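Local structure of sulfonate ABC transporter, periplasmic sulfonate-binding protein SsuA (Methylobacillus flagellatus, 3UIF) at residues Trp231-Glu236 with Gly321-Asn326; Tyr74-Pro79 with Arg283-Tyr288. The protein probably binds sulfonates or related sulfate esters in the periplasm and delivers them to an ABC transporter for uptake. All blocks are in the same frame, centred on the assembly; numbering follows the deposited sequence.

Contact 1: residues Trp231-Glu236 with Gly321-Asn326; sequences WVAQDE and GFWTPN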
# COMPACT_ATOMS: atom_id res chain seq x y z
N TRP A 231 0.26 -15.72 9.94
CA TRP A 231 1.08 -15.72 11.13
C TRP A 231 1.20 -14.33 11.72
O TRP A 231 1.09 -14.15 12.94
CB TRP A 231 2.45 -16.35 10.85
CG TRP A 231 3.38 -16.19 12.03
CD1 TRP A 231 3.50 -17.02 13.14
CD2 TRP A 231 4.31 -15.09 12.27
NE1 TRP A 231 4.42 -16.53 14.02
CE2 TRP A 231 4.94 -15.37 13.57
CE3 TRP A 231 4.66 -13.94 11.59
CZ2 TRP A 231 5.89 -14.52 14.12
CZ3 TRP A 231 5.62 -13.09 12.15
CH2 TRP A 231 6.22 -13.38 13.38
N VAL A 232 1.41 -13.33 10.88
CA VAL A 232 1.57 -11.96 11.35
C VAL A 232 0.24 -11.33 11.79
O VAL A 232 0.24 -10.41 12.60
CB VAL A 232 2.24 -11.06 10.28
CG1 VAL A 232 1.22 -10.61 9.23
CG2 VAL A 232 2.90 -9.85 10.92
N ALA A 233 -0.87 -11.84 11.25
CA ALA A 233 -2.18 -11.23 11.44
C ALA A 233 -2.81 -11.54 12.81
O ALA A 233 -3.77 -10.89 13.22
CB ALA A 233 -3.12 -11.61 10.30
N GLN A 234 -2.24 -12.53 13.51
CA GLN A 234 -2.64 -12.83 14.87
C GLN A 234 -2.07 -11.75 15.80
O GLN A 234 -0.97 -11.24 15.56
CB GLN A 234 -2.13 -14.22 15.25
CG GLN A 234 -2.53 -15.33 14.28
CD GLN A 234 -1.93 -16.69 14.62
OE1 GLN A 234 -2.03 -17.16 15.76
NE2 GLN A 234 -1.31 -17.33 13.64
N ASP A 235 -2.83 -11.38 16.84
CA ASP A 235 -2.44 -10.28 17.75
C ASP A 235 -1.14 -10.53 18.48
O ASP A 235 -0.39 -9.59 18.72
CB ASP A 235 -3.51 -10.01 18.81
CG ASP A 235 -4.91 -9.99 18.25
OD1 ASP A 235 -5.21 -9.11 17.40
OD2 ASP A 235 -5.72 -10.86 18.68
N GLU A 236 -0.87 -11.78 18.85
CA GLU A 236 0.37 -12.09 19.57
C GLU A 236 1.64 -11.73 18.77
O GLU A 236 2.73 -11.66 19.33
CB GLU A 236 0.38 -13.56 19.99
CG GLU A 236 0.77 -14.54 18.88
CD GLU A 236 0.83 -15.97 19.38
OE1 GLU A 236 1.72 -16.74 18.95
OE2 GLU A 236 -0.02 -16.34 20.22
N GLY A 321 -12.86 -18.48 7.22
CA GLY A 321 -13.51 -17.55 8.15
C GLY A 321 -12.59 -16.68 9.00
O GLY A 321 -13.03 -16.08 9.98
N PHE A 322 -11.31 -16.61 8.64
CA PHE A 322 -10.32 -15.91 9.46
C PHE A 322 -10.37 -14.38 9.23
O PHE A 322 -10.21 -13.61 10.17
CB PHE A 322 -8.92 -16.52 9.22
CG PHE A 322 -7.83 -15.87 10.03
CD1 PHE A 322 -7.04 -14.84 9.47
CD2 PHE A 322 -7.61 -16.25 11.35
CE1 PHE A 322 -6.06 -14.22 10.23
CE2 PHE A 322 -6.63 -15.64 12.10
CZ PHE A 322 -5.85 -14.63 11.55
N TRP A 323 -10.61 -13.96 7.98
CA TRP A 323 -10.92 -12.57 7.63
C TRP A 323 -12.40 -12.40 7.33
O TRP A 323 -13.10 -13.38 7.07
CB TRP A 323 -10.08 -12.14 6.44
CG TRP A 323 -8.62 -11.92 6.80
CD1 TRP A 323 -8.08 -10.84 7.47
CD2 TRP A 323 -7.49 -12.82 6.54
NE1 TRP A 323 -6.73 -10.99 7.64
CE2 TRP A 323 -6.31 -12.16 7.11
CE3 TRP A 323 -7.34 -14.06 5.92
CZ2 TRP A 323 -5.04 -12.72 7.03
CZ3 TRP A 323 -6.06 -14.62 5.86
CH2 TRP A 323 -4.94 -13.97 6.39
N THR A 324 -12.90 -11.16 7.38
CA THR A 324 -14.31 -10.88 7.05
C THR A 324 -14.38 -9.87 5.91
O THR A 324 -13.67 -8.89 5.95
CB THR A 324 -15.11 -10.29 8.24
OG1 THR A 324 -14.61 -8.99 8.58
CG2 THR A 324 -15.07 -11.20 9.46
N PRO A 325 -15.26 -10.08 4.90
CA PRO A 325 -15.35 -9.14 3.78
C PRO A 325 -15.98 -7.81 4.20
O PRO A 325 -16.90 -7.82 5.01
CB PRO A 325 -16.25 -9.87 2.78
CG PRO A 325 -17.11 -10.76 3.60
CD PRO A 325 -16.27 -11.16 4.78
N ASN A 326 -15.48 -6.69 3.68
CA ASN A 326 -16.07 -5.37 3.95
C ASN A 326 -17.07 -5.01 2.85
O ASN A 326 -16.85 -5.31 1.68
CB ASN A 326 -15.01 -4.26 4.00
CG ASN A 326 -13.85 -4.58 4.93
OD1 ASN A 326 -14.03 -4.80 6.12
ND2 ASN A 326 -12.64 -4.55 4.39

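Contact 2: residues Tyr74-Pro79 with Arg283-Tyr288; sequences YGDLPP and RKAVAY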
# COMPACT_ATOMS: atom_id res chain seq x y z
N TYR A 74 4.35 -4.78 -4.28
CA TYR A 74 4.39 -3.34 -4.14
C TYR A 74 2.99 -2.76 -4.18
O TYR A 74 2.01 -3.52 -4.13
CB TYR A 74 5.37 -2.72 -5.15
CG TYR A 74 5.03 -2.78 -6.63
CD1 TYR A 74 5.56 -1.83 -7.51
CD2 TYR A 74 4.19 -3.76 -7.16
CE1 TYR A 74 5.27 -1.86 -8.87
CE2 TYR A 74 3.89 -3.79 -8.52
CZ TYR A 74 4.44 -2.84 -9.37
OH TYR A 74 4.16 -2.85 -10.72
N GLY A 75 2.87 -1.44 -4.22
CA GLY A 75 1.58 -0.76 -4.13
C GLY A 75 0.75 -0.87 -5.40
O GLY A 75 1.21 -1.41 -6.39
N ASP A 76 -0.47 -0.34 -5.37
CA ASP A 76 -1.35 -0.43 -6.53
C ASP A 76 -1.12 0.67 -7.55
O ASP A 76 -1.56 0.56 -8.70
CB ASP A 76 -2.82 -0.41 -6.12
CG ASP A 76 -3.16 0.78 -5.20
OD1 ASP A 76 -4.37 1.02 -5.00
OD2 ASP A 76 -2.23 1.45 -4.67
N LEU A 77 -0.47 1.75 -7.16
CA LEU A 77 -0.34 2.84 -8.12
C LEU A 77 0.52 2.47 -9.36
O LEU A 77 0.01 2.56 -10.49
CB LEU A 77 0.07 4.16 -7.46
CG LEU A 77 -0.21 5.39 -8.35
CD1 LEU A 77 -1.67 5.48 -8.79
CD2 LEU A 77 0.25 6.67 -7.68
N PRO A 78 1.79 2.04 -9.17
CA PRO A 78 2.56 1.63 -10.36
C PRO A 78 1.88 0.62 -11.32
O PRO A 78 1.78 0.92 -12.51
CB PRO A 78 3.87 1.09 -9.76
CG PRO A 78 4.05 1.93 -8.54
CD PRO A 78 2.66 2.11 -7.97
N PRO A 79 1.38 -0.54 -10.81
CA PRO A 79 0.75 -1.52 -11.70
C PRO A 79 -0.48 -0.98 -12.43
O PRO A 79 -0.72 -1.35 -13.57
CB PRO A 79 0.37 -2.67 -10.78
CG PRO A 79 0.43 -2.14 -9.39
CD PRO A 79 1.36 -0.97 -9.40
N ARG A 283 -11.51 0.57 -8.61
CA ARG A 283 -12.32 1.44 -9.45
C ARG A 283 -11.96 2.92 -9.20
O ARG A 283 -11.73 3.68 -10.14
CB ARG A 283 -13.82 1.20 -9.22
CG ARG A 283 -14.72 2.15 -10.00
CD ARG A 283 -16.22 2.09 -9.65
NE ARG A 283 -16.59 2.80 -8.40
CZ ARG A 283 -16.74 4.12 -8.28
NH1 ARG A 283 -17.09 4.64 -7.11
NH2 ARG A 283 -16.53 4.93 -9.32
N LYS A 284 -11.90 3.32 -7.94
CA LYS A 284 -11.64 4.72 -7.62
C LYS A 284 -10.22 5.13 -8.03
O LYS A 284 -10.03 6.18 -8.67
CB LYS A 284 -11.87 4.99 -6.14
CG LYS A 284 -13.32 5.22 -5.77
CD LYS A 284 -13.44 5.59 -4.31
CE LYS A 284 -14.85 6.08 -3.97
NZ LYS A 284 -14.87 6.72 -2.62
N ALA A 285 -9.26 4.28 -7.67
CA ALA A 285 -7.86 4.52 -7.96
C ALA A 285 -7.57 4.61 -9.45
O ALA A 285 -6.74 5.42 -9.86
CB ALA A 285 -6.99 3.45 -7.31
N VAL A 286 -8.23 3.80 -10.26
CA VAL A 286 -7.98 3.85 -11.71
C VAL A 286 -8.53 5.15 -12.30
O VAL A 286 -7.91 5.73 -13.19
CB VAL A 286 -8.49 2.60 -12.44
CG1 VAL A 286 -8.47 2.79 -13.95
CG2 VAL A 286 -7.62 1.40 -12.08
N ALA A 287 -9.67 5.62 -11.78
CA ALA A 287 -10.28 6.89 -12.21
C ALA A 287 -9.38 8.06 -11.86
O ALA A 287 -9.19 8.96 -12.70
CB ALA A 287 -11.66 7.08 -11.60
N TYR A 288 -8.81 8.05 -10.65
CA TYR A 288 -7.93 9.11 -10.17
C TYR A 288 -6.60 9.15 -10.92
O TYR A 288 -6.04 10.22 -11.16
CB TYR A 288 -7.68 8.97 -8.66
CG TYR A 288 -6.31 9.44 -8.20
CD1 TYR A 288 -5.22 8.56 -8.15
CD2 TYR A 288 -6.10 10.77 -7.83
CE1 TYR A 288 -3.96 8.98 -7.74
CE2 TYR A 288 -4.85 11.21 -7.42
CZ TYR A 288 -3.78 10.31 -7.37
OH TYR A 288 -2.54 10.73 -6.96

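Contact 1: residues Trp231-Glu236 with Gly321-Asn326
The ring of F322 turns its edge on both A233 and W323. Near the ring plane, CE1 of F322 lies 3.9 Å from CB of A233. Further round the same rim, the phenyl edge sits over one face of the neighbouring indole, with F322 CD1 about 3.4 Å above the plane of W323 and over its centre. The two rings thus form a bent aromatic surface, and the single methyl of A233 plugs into its corner: A233 CB is also 4.0 Å from CZ2 of W323, which it approaches obliquely. Q234 adds a looser touch, its CG lying 4.4 Å from F322 CZ, again at a slant. The phenyl group is carried out to the helix because its CG is anti to the backbone N (chi1 -179°), whereas W323 is rotated the other way, beside its own N (chi1 -73°), and only the far end of its indole comes close.

No hydrogen bond crosses this contact, which is purely apolar and small. Polar ties run to the surroundings instead. W323 NE1 donates to the backbone O of R267, and the R267 side chain bonds F322 O while making a cation-pi contact with the phenyl ring. H230 meets that ring edge-to-face, and its carbonyl accepts a hydrogen bond from NE2 of Q234.

Overall, the segment that follows helix 308-316 is laid against the C-terminal end of helix 215-233, while V232 of this same turn packs on Y241 of helix 238-245 and L29 of helix 26-32.

Contact 2: residues Tyr74-Pro79 with Arg283-Tyr288
D76 and L77 meet A285 and Y288 where a strand-to-helix turn packs against a long helix, in a two-lobed substrate-binding protein of the type 2 periplasmic family. The turn joins strand 71-75 of the six-stranded sheet to helix 77-85, and helix 276-291 lies against it; CA of L77 and CA of A285 are 7.7 Å apart. No hydrogen bond links the two segments, and the surface they bury together is small, 110 Å².

Y74, still in strand 71-75, pairs through its backbone with G203. After G75 the chain reaches D76, whose side chain sets out toward the helix. With chi1 at 52°, the carboxylate is tucked between the backbone N and the carbonyl carbon, and OD1 of D76 comes to 4.3 Å from the methyl CB of A285. The same oxygen is hydrogen-bonded to NE2 of H281, one turn earlier in the helix, a bond that ties the turn to helix 276-291.

L77 reaches further along the helix. CG is anti to the backbone N (chi1 -162°), and although the side chain does not start out toward helix 276-291, its end comes nearer to it; the side chain also touches P129 and L294.

Helix 130-140 completes the surroundings: A285 and Y288 both lean on L132, and Y288 OH bonds E131 OE1. Within helix 276-291, A285 O lies at the edge of the Y288 ring, in its plane. Y288 has two deposited conformers, so its meeting with L77 is doubtful in detail; in the one described here, L77 CD1 lies close to the ring plane, at the edge, 4.3 Å from Y288 CE1.

Contact 2 belongs to the interior: three of its four touching residues are buried, and its centre is about 10 Å from the centre of the chain. Contact 1 lies further out, with its centre at about 18 Å and only two of four buried. The two share no helix or strand and do not touch, their nearest atoms being about 13 Å apart, though their segments alternate along the chain. Neither has a hydrogen bond across it. Contact 1 sets two aromatic rings around one methyl at a helix end, whereas contact 2 combines a carboxylate oxygen near a methyl with sparse aliphatic-to-aromatic packing between a strand-helix turn and a continuous helix.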